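Local coordinates for protein esterase (PDB 4WY8) that hydrolyses carboxylic ester bonds, probably through a serine nucleophile carried on an alpha/beta-hydrolase fold, at residues C174-Q188 with I244-I256. Sequence-based numbering, arbitrary orientation.
Sequences CIRAKQLGLNIIKGQ and IDDLRVLPRALVI
Lys-178 reaches along the end of the short, weakly bonded helix around 244-247 and sets its ammonium group among backbone carbonyls. CG stands anti to the backbone N (chi1 173°) and the rest of the chain is extended, which carries NZ to 2.8 Å from Arg-248 O; the donor lies tilted out of that carbonyl's plane. A weak bond to Asp-246 O and a water shared with Asp-245 O add to the grip. A lysine suits this place because its long methylene chain is also apolar: CE meets CG2 of Val-249 at 3.6 Å, the two side chains crossing at about a right angle.

One turn back, Ile-175 slants across Leu-247 and Leu-250, its CD1 3.8 Å from Leu-247 CD2; these aliphatic residues suit a buried site, meeting against Tyr-270 and Leu-274 of helix 264-276. The CG/CD edge of Pro-251 rests against Cys-174 SG, 3.9 Å from both ring carbons, and CG also meets the CG2 branch of Ile-185. The compact, rigid ring fits close against the helix end and the chain after it, CG lying 3.3 Å from Ile-185 O.

Helix 165-179 makes a beta-alpha-beta crossover of the alpha/beta-hydrolase fold: it ends in a Schellman motif, with Gly-181 at positive phi, and the chain enters strand 188-191, parallel to strand 253-258. Gln-188 N bonds Arg-252 O, and Leu-254 N bonds Gln-188 O at 2.9 Å. In Gln-188, CG sits between the backbone N and the carbonyl carbon (chi1 62°), laying the side chain beside Ala-253, whose small CB packs 3.6 Å from CG. Glutamine both packs its methylenes here and donates: the extended chain carries NE2 to Pro-251 O (2.9 Å, N-H...O angle 164°), which lies nearly in the amide plane. The Arg-252 guanidinium salt-bridges Asp-280 and its NE bonds Thr-317, both of its own chain; it also salt-bridges Glu-305 of the second subunit.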
ATOM      1  N   CYS A 174      -7.966  -1.655 -20.894  1.00 14.97           N
ATOM      2  CA  CYS A 174      -6.926  -2.693 -20.987  1.00 15.86           C
ATOM      3  C   CYS A 174      -7.423  -3.970 -21.690  1.00 21.33           C
ATOM      4  O   CYS A 174      -6.769  -4.447 -22.650  1.00 23.41           O
ATOM      5  CB  CYS A 174      -6.381  -3.047 -19.601  1.00 12.86           C
ATOM      6  SG  CYS A 174      -5.299  -1.753 -18.947  1.00 19.50           S
ATOM      7  N   ILE A 175      -8.571  -4.508 -21.251  1.00 18.08           N
ATOM      8  CA  ILE A 175      -9.111  -5.711 -21.918  1.00 16.79           C
ATOM      9  C   ILE A 175      -9.324  -5.472 -23.428  1.00 22.68           C
ATOM     10  O   ILE A 175      -9.010  -6.322 -24.289  1.00 28.98           O
ATOM     11  CB  ILE A 175     -10.436  -6.148 -21.312  1.00 17.84           C
ATOM     12  CG1 ILE A 175     -10.277  -6.383 -19.810  1.00 16.52           C
ATOM     13  CG2 ILE A 175     -10.992  -7.387 -22.040  1.00 18.90           C
ATOM     14  CD1 ILE A 175     -11.617  -6.515 -19.078  1.00 16.59           C
ATOM     15  N   ARG A 176      -9.861  -4.303 -23.747  1.00 20.21           N
ATOM     16  CA  ARG A 176     -10.119  -3.950 -25.130  1.00 23.07           C
ATOM     17  C   ARG A 176      -8.847  -3.850 -25.981  1.00 26.87           C
ATOM     18  O   ARG A 176      -8.809  -4.372 -27.091  1.00 28.02           O
ATOM     19  CB  ARG A 176     -10.888  -2.637 -25.202  1.00 22.29           C
ATOM     20  CG  ARG A 176     -11.289  -2.328 -26.608  1.00 24.69           C
ATOM     21  CD  ARG A 176     -12.381  -3.296 -27.062  1.00 30.38           C
ATOM     22  NE  ARG A 176     -12.449  -3.346 -28.515  1.00 37.57           N
ATOM     23  CZ  ARG A 176     -13.010  -2.415 -29.273  1.00 36.24           C
ATOM     24  NH1 ARG A 176     -13.573  -1.348 -28.719  1.00 39.42           N
ATOM     25  NH2 ARG A 176     -13.007  -2.559 -30.588  1.00 41.37           N
ATOM     26  N   ALA A 177      -7.810  -3.197 -25.464  1.00 18.27           N
ATOM     27  CA  ALA A 177      -6.560  -3.104 -26.199  1.00 25.68           C
ATOM     28  C   ALA A 177      -5.972  -4.506 -26.399  1.00 23.59           C
ATOM     29  O   ALA A 177      -5.385  -4.798 -27.436  1.00 21.34           O
ATOM     30  CB  ALA A 177      -5.554  -2.196 -25.464  1.00 16.62           C
ATOM     31  N   LYS A 178      -6.122  -5.367 -25.401  1.00 23.66           N
ATOM     32  CA  LYS A 178      -5.671  -6.749 -25.566  1.00 27.29           C
ATOM     33  C   LYS A 178      -6.392  -7.420 -26.737  1.00 31.11           C
ATOM     34  O   LYS A 178      -5.770  -8.082 -27.563  1.00 35.29           O
ATOM     35  CB  LYS A 178      -5.899  -7.567 -24.297  1.00 23.43           C
ATOM     36  CG  LYS A 178      -5.580  -9.057 -24.507  1.00 29.24           C
ATOM     37  CD  LYS A 178      -6.232  -9.958 -23.474  1.00 24.01           C
ATOM     38  CE  LYS A 178      -5.971 -11.430 -23.773  1.00 24.09           C
ATOM     39  NZ  LYS A 178      -6.629 -12.334 -22.775  1.00 22.83           N
ATOM     40  N   GLN A 179      -7.709  -7.248 -26.802  1.00 32.60           N
ATOM     41  CA  GLN A 179      -8.487  -7.844 -27.896  1.00 35.19           C
ATOM     42  C   GLN A 179      -8.109  -7.306 -29.293  1.00 34.50           C
ATOM     43  O   GLN A 179      -8.293  -7.995 -30.302  1.00 37.22           O
ATOM     44  CB  GLN A 179      -9.981  -7.668 -27.617  1.00 31.91           C
ATOM     45  CG  GLN A 179     -10.398  -8.624 -26.502  1.00 31.76           C
ATOM     46  CD  GLN A 179     -11.890  -8.792 -26.350  1.00 34.10           C
ATOM     47  OE1 GLN A 179     -12.690  -8.126 -27.029  1.00 33.05           O
ATOM     48  NE2 GLN A 179     -12.282  -9.712 -25.464  1.00 31.47           N
ATOM     49  N   LEU A 180      -7.596  -6.081 -29.351  1.00 29.33           N
ATOM     50  CA  LEU A 180      -7.100  -5.512 -30.612  1.00 31.61           C
ATOM     51  C   LEU A 180      -5.616  -5.842 -30.888  1.00 28.30           C
ATOM     52  O   LEU A 180      -5.010  -5.294 -31.808  1.00 31.43           O
ATOM     53  CB  LEU A 180      -7.317  -4.000 -30.629  1.00 29.58           C
ATOM     54  CG  LEU A 180      -8.721  -3.469 -31.007  1.00 39.36           C
ATOM     55  CD1 LEU A 180      -9.902  -4.323 -30.556  1.00 33.39           C
ATOM     56  CD2 LEU A 180      -8.897  -2.009 -30.588  1.00 35.30           C
ATOM     57  N   GLY A 181      -5.047  -6.738 -30.086  1.00 27.90           N
ATOM     58  CA  GLY A 181      -3.669  -7.169 -30.267  1.00 30.74           C
ATOM     59  C   GLY A 181      -2.624  -6.097 -30.004  1.00 36.58           C
ATOM     60  O   GLY A 181      -1.504  -6.180 -30.503  1.00 40.34           O
ATOM     61  N   LEU A 182      -2.976  -5.094 -29.207  1.00 32.55           N
ATOM     62  CA  LEU A 182      -2.053  -4.008 -28.889  1.00 29.79           C
ATOM     63  C   LEU A 182      -1.269  -4.262 -27.592  1.00 28.52           C
ATOM     64  O   LEU A 182      -1.805  -4.786 -26.609  1.00 31.81           O
ATOM     65  CB  LEU A 182      -2.816  -2.706 -28.779  1.00 26.53           C
ATOM     66  CG  LEU A 182      -3.747  -2.527 -29.967  1.00 30.62           C
ATOM     67  CD1 LEU A 182      -4.539  -1.260 -29.818  1.00 26.30           C
ATOM     68  CD2 LEU A 182      -2.913  -2.496 -31.224  1.00 36.77           C
ATOM     69  N   ASN A 183       0.016  -3.938 -27.608  1.00 24.93           N
ATOM     70  CA  ASN A 183       0.829  -4.061 -26.413  1.00 27.31           C
ATOM     71  C   ASN A 183       1.333  -2.692 -26.009  1.00 23.74           C
ATOM     72  O   ASN A 183       2.514  -2.509 -25.695  1.00 30.43           O
ATOM     73  CB  ASN A 183       1.996  -5.011 -26.648  1.00 27.19           C
ATOM     74  CG  ASN A 183       1.543  -6.389 -27.098  1.00 49.71           C
ATOM     75  OD1 ASN A 183       0.988  -7.163 -26.305  1.00 57.13           O
ATOM     76  ND2 ASN A 183       1.808  -6.721 -28.366  1.00 41.48           N
ATOM     77  N   ILE A 184       0.419  -1.737 -25.971  1.00 18.90           N
ATOM     78  CA  ILE A 184       0.803  -0.350 -25.804  1.00 17.21           C
ATOM     79  C   ILE A 184       0.594   0.187 -24.389  1.00 19.24           C
ATOM     80  O   ILE A 184       1.073   1.269 -24.075  1.00 22.66           O
ATOM     81  CB  ILE A 184       0.027   0.544 -26.771  1.00 18.70           C
ATOM     82  CG1 ILE A 184      -1.482   0.406 -26.531  1.00 20.25           C
ATOM     83  CG2 ILE A 184       0.409   0.214 -28.213  1.00 14.07           C
ATOM     84  CD1 ILE A 184      -2.336   1.358 -27.413  1.00 18.72           C
ATOM     85  N   ILE A 185      -0.095  -0.572 -23.537  1.00 17.19           N
ATOM     86  CA  ILE A 185      -0.298  -0.187 -22.139  1.00 17.28           C
ATOM     87  C   ILE A 185       0.600  -1.011 -21.229  1.00 17.49           C
ATOM     88  O   ILE A 185       0.509  -2.237 -21.225  1.00 17.13           O
ATOM     89  CB  ILE A 185      -1.780  -0.386 -21.697  1.00 20.30           C
ATOM     90  CG1 ILE A 185      -2.738   0.416 -22.581  1.00 11.82           C
ATOM     91  CG2 ILE A 185      -1.974   0.027 -20.254  1.00 12.27           C
ATOM     92  CD1 ILE A 185      -4.195   0.108 -22.295  1.00 13.29           C
ATOM     93  N   LYS A 186       1.472  -0.351 -20.464  1.00 16.77           N
ATOM     94  CA  LYS A 186       2.439  -1.054 -19.626  1.00 12.11           C
ATOM     95  C   LYS A 186       2.037  -1.271 -18.185  1.00 12.00           C
ATOM     96  O   LYS A 186       2.751  -1.950 -17.422  1.00 16.45           O
ATOM     97  CB  LYS A 186       3.787  -0.305 -19.638  1.00 20.29           C
ATOM     98  CG  LYS A 186       4.256   0.096 -21.027  1.00 18.23           C
ATOM     99  CD  LYS A 186       4.411  -1.139 -21.925  1.00 21.47           C
ATOM    100  CE  LYS A 186       4.809  -0.729 -23.351  1.00 24.95           C
ATOM    101  NZ  LYS A 186       4.829  -1.894 -24.293  1.00 26.59           N
ATOM    102  N   GLY A 187       0.938  -0.661 -17.771  1.00 13.57           N
ATOM    103  CA  GLY A 187       0.514  -0.774 -16.387  1.00  8.27           C
ATOM    104  C   GLY A 187      -0.868  -0.192 -16.234  1.00  9.78           C
ATOM    105  O   GLY A 187      -1.260   0.723 -16.967  1.00  9.15           O
ATOM    106  N   GLN A 188      -1.619  -0.720 -15.279  1.00  8.14           N
ATOM    107  CA  GLN A 188      -2.942  -0.184 -15.025  1.00 10.31           C
ATOM    108  C   GLN A 188      -3.056   0.056 -13.526  1.00  8.77           C
ATOM    109  O   GLN A 188      -2.660  -0.801 -12.728  1.00  8.03           O
ATOM    110  CB  GLN A 188      -4.034  -1.146 -15.538  1.00 10.35           C
ATOM    111  CG  GLN A 188      -4.031  -2.506 -14.872  1.00  6.84           C
ATOM    112  CD  GLN A 188      -5.046  -3.485 -15.472  1.00 14.23           C
ATOM    113  OE1 GLN A 188      -6.221  -3.146 -15.648  1.00 11.96           O
ATOM    114  NE2 GLN A 188      -4.604  -4.732 -15.733  1.00 11.96           N
ATOM    115  N   ILE A 244     -11.551 -16.056 -16.720  1.00 21.20           N
ATOM    116  CA  ILE A 244     -10.124 -16.016 -16.452  1.00 17.28           C
ATOM    117  C   ILE A 244      -9.329 -15.890 -17.755  1.00 23.09           C
ATOM    118  O   ILE A 244      -8.385 -15.089 -17.850  1.00 22.07           O
ATOM    119  CB  ILE A 244      -9.691 -17.279 -15.686  1.00 21.14           C
ATOM    120  CG1 ILE A 244     -10.522 -17.420 -14.410  1.00 21.15           C
ATOM    121  CG2 ILE A 244      -8.214 -17.240 -15.360  1.00 21.18           C
ATOM    122  CD1 ILE A 244     -10.503 -16.150 -13.541  1.00 25.43           C
ATOM    123  N   ASP A 245      -9.733 -16.632 -18.781  1.00 19.44           N
ATOM    124  CA  ASP A 245      -9.059 -16.525 -20.076  1.00 24.49           C
ATOM    125  C   ASP A 245      -9.224 -15.153 -20.734  1.00 22.38           C
ATOM    126  O   ASP A 245      -8.337 -14.694 -21.465  1.00 21.77           O
ATOM    127  CB  ASP A 245      -9.551 -17.617 -21.032  1.00 27.86           C
ATOM    128  CG  ASP A 245      -8.700 -18.879 -20.963  1.00 43.92           C
ATOM    129  OD1 ASP A 245      -8.593 -19.485 -19.871  1.00 42.15           O
ATOM    130  OD2 ASP A 245      -8.134 -19.262 -22.012  1.00 57.70           O
ATOM    131  N   ASP A 246     -10.366 -14.512 -20.525  1.00 18.84           N
ATOM    132  CA  ASP A 246     -10.548 -13.162 -21.047  1.00 18.66           C
ATOM    133  C   ASP A 246      -9.502 -12.188 -20.469  1.00 18.87           C
ATOM    134  O   ASP A 246      -9.144 -11.219 -21.113  1.00 16.14           O
ATOM    135  CB  ASP A 246     -11.957 -12.654 -20.723  1.00 24.73           C
ATOM    136  CG  ASP A 246     -13.037 -13.252 -21.636  1.00 29.22           C
ATOM    137  OD1 ASP A 246     -12.729 -13.676 -22.773  1.00 35.00           O
ATOM    138  OD2 ASP A 246     -14.210 -13.296 -21.195  1.00 30.73           O
ATOM    139  N   LEU A 247      -9.040 -12.459 -19.244  1.00 18.22           N
ATOM    140  CA  LEU A 247      -8.235 -11.512 -18.466  1.00 15.66           C
ATOM    141  C   LEU A 247      -6.722 -11.821 -18.498  1.00 22.26           C
ATOM    142  O   LEU A 247      -5.912 -11.088 -17.918  1.00 17.74           O
ATOM    143  CB  LEU A 247      -8.704 -11.515 -17.003  1.00 13.46           C
ATOM    144  CG  LEU A 247     -10.128 -10.992 -16.801  1.00 15.92           C
ATOM    145  CD1 LEU A 247     -10.568 -11.156 -15.355  1.00 14.52           C
ATOM    146  CD2 LEU A 247     -10.258  -9.565 -17.293  1.00  9.89           C
ATOM    147  N   ARG A 248      -6.344 -12.902 -19.178  1.00 18.68           N
ATOM    148  CA  ARG A 248      -4.939 -13.288 -19.294  1.00 19.52           C
ATOM    149  C   ARG A 248      -4.167 -12.226 -20.059  1.00 15.97           C
ATOM    150  O   ARG A 248      -4.752 -11.502 -20.861  1.00 20.56           O
ATOM    151  CB  ARG A 248      -4.825 -14.634 -20.007  1.00 15.94           C
ATOM    152  CG  ARG A 248      -5.441 -15.759 -19.228  1.00 19.98           C
ATOM    153  CD  ARG A 248      -5.026 -17.127 -19.718  1.00 23.55           C
ATOM    154  NE  ARG A 248      -5.674 -18.151 -18.901  1.00 29.08           N
ATOM    155  CZ  ARG A 248      -5.136 -18.652 -17.798  1.00 26.64           C
ATOM    156  NH1 ARG A 248      -3.938 -18.227 -17.411  1.00 26.95           N
ATOM    157  NH2 ARG A 248      -5.783 -19.576 -17.093  1.00 23.91           N
ATOM    158  N   VAL A 249      -2.854 -12.176 -19.842  1.00 19.60           N
ATOM    159  CA  VAL A 249      -1.957 -11.207 -20.492  1.00 19.14           C
ATOM    160  C   VAL A 249      -2.533  -9.770 -20.509  1.00 16.13           C
ATOM    161  O   VAL A 249      -2.632  -9.090 -21.524  1.00 18.07           O
ATOM    162  CB  VAL A 249      -1.528 -11.766 -21.923  1.00 22.74           C
ATOM    163  CG1 VAL A 249      -1.521 -13.298 -21.903  1.00 24.86           C
ATOM    164  CG2 VAL A 249      -2.391 -11.303 -23.085  1.00 29.44           C
ATOM    165  N   LEU A 250      -2.905  -9.299 -19.326  1.00 18.31           N
ATOM    166  CA  LEU A 250      -3.252  -7.883 -19.146  1.00 15.59           C
ATOM    167  C   LEU A 250      -2.057  -7.130 -18.543  1.00 14.95           C
ATOM    168  O   LEU A 250      -1.114  -7.751 -18.005  1.00 11.28           O
ATOM    169  CB  LEU A 250      -4.490  -7.749 -18.260  1.00 15.77           C
ATOM    170  CG  LEU A 250      -5.802  -8.146 -18.931  1.00 14.40           C
ATOM    171  CD1 LEU A 250      -6.965  -7.902 -17.997  1.00 16.39           C
ATOM    172  CD2 LEU A 250      -6.001  -7.430 -20.244  1.00 12.71           C
ATOM    173  N   PRO A 251      -2.084  -5.788 -18.612  1.00 13.69           N
ATOM    174  CA  PRO A 251      -0.917  -5.083 -18.064  1.00 10.20           C
ATOM    175  C   PRO A 251      -0.767  -5.209 -16.548  1.00  7.94           C
ATOM    176  O   PRO A 251      -1.747  -5.377 -15.820  1.00 10.87           O
ATOM    177  CB  PRO A 251      -1.151  -3.625 -18.499  1.00 10.15           C
ATOM    178  CG  PRO A 251      -2.035  -3.735 -19.716  1.00 12.98           C
ATOM    179  CD  PRO A 251      -2.956  -4.896 -19.397  1.00 14.53           C
ATOM    180  N   ARG A 252       0.477  -5.204 -16.094  1.00  9.80           N
ATOM    181  CA  ARG A 252       0.833  -5.137 -14.667  1.00 11.88           C
ATOM    182  C   ARG A 252      -0.116  -4.176 -13.905  1.00 11.80           C
ATOM    183  O   ARG A 252      -0.346  -3.040 -14.340  1.00  9.61           O
ATOM    184  CB  ARG A 252       2.297  -4.686 -14.549  1.00 11.21           C
ATOM    185  CG  ARG A 252       2.818  -4.410 -13.156  1.00 13.43           C
ATOM    186  CD  ARG A 252       4.301  -3.935 -13.227  1.00 14.21           C
ATOM    187  NE  ARG A 252       4.643  -3.046 -12.112  1.00 10.52           N
ATOM    188  CZ  ARG A 252       5.069  -3.475 -10.933  1.00 13.71           C
ATOM    189  NH1 ARG A 252       5.212  -4.781 -10.723  1.00 11.64           N
ATOM    190  NH2 ARG A 252       5.339  -2.607  -9.955  1.00 13.86           N
ATOM    191  N   ALA A 253      -0.697  -4.650 -12.806  1.00 10.12           N
ATOM    192  CA  ALA A 253      -1.838  -3.962 -12.197  1.00 13.13           C
ATOM    193  C   ALA A 253      -1.640  -3.625 -10.731  1.00 10.45           C
ATOM    194  O   ALA A 253      -1.103  -4.429  -9.963  1.00  8.22           O
ATOM    195  CB  ALA A 253      -3.089  -4.817 -12.334  1.00  7.33           C
ATOM    196  N   LEU A 254      -2.122  -2.444 -10.351  1.00 11.04           N
ATOM    197  CA  LEU A 254      -2.247  -2.044  -8.946  1.00  8.88           C
ATOM    198  C   LEU A 254      -3.718  -1.758  -8.673  1.00  9.97           C
ATOM    199  O   LEU A 254      -4.307  -0.880  -9.297  1.00  9.30           O
ATOM    200  CB  LEU A 254      -1.368  -0.823  -8.637  1.00  9.00           C
ATOM    201  CG  LEU A 254      -1.516  -0.130  -7.264  1.00 11.49           C
ATOM    202  CD1 LEU A 254      -1.177  -1.076  -6.115  1.00  5.87           C
ATOM    203  CD2 LEU A 254      -0.664   1.174  -7.172  1.00  5.72           C
ATOM    204  N   VAL A 255      -4.313  -2.537  -7.772  1.00  9.59           N
ATOM    205  CA  VAL A 255      -5.726  -2.402  -7.452  1.00 10.14           C
ATOM    206  C   VAL A 255      -5.835  -1.955  -6.003  1.00 10.68           C
ATOM    207  O   VAL A 255      -5.372  -2.654  -5.081  1.00 10.78           O
ATOM    208  CB  VAL A 255      -6.490  -3.728  -7.671  1.00 11.59           C
ATOM    209  CG1 VAL A 255      -8.014  -3.548  -7.432  1.00  9.96           C
ATOM    210  CG2 VAL A 255      -6.247  -4.228  -9.078  1.00 10.55           C
ATOM    211  N   ILE A 256      -6.395  -0.766  -5.809  1.00  9.18           N
ATOM    212  CA  ILE A 256      -6.508  -0.185  -4.472  1.00 10.73           C
ATOM    213  C   ILE A 256      -7.966  -0.097  -4.062  1.00  8.95           C
ATOM    214  O   ILE A 256      -8.783   0.482  -4.788  1.00 10.80           O
ATOM    215  CB  ILE A 256      -5.850   1.216  -4.416  1.00 14.18           C
ATOM    216  CG1 ILE A 256      -4.343   1.092  -4.623  1.00  9.67           C
ATOM    217  CG2 ILE A 256      -6.079   1.879  -3.061  1.00  9.98           C
ATOM    218  CD1 ILE A 256      -3.718   2.391  -5.047  1.00 12.19           C
TER
HETATM  219  O   HOH W   1      -6.206 -14.724 -23.864  1.00 33.69           O
HETATM  220  O   HOH W   2       2.848  -5.381 -18.027  1.00 18.61           O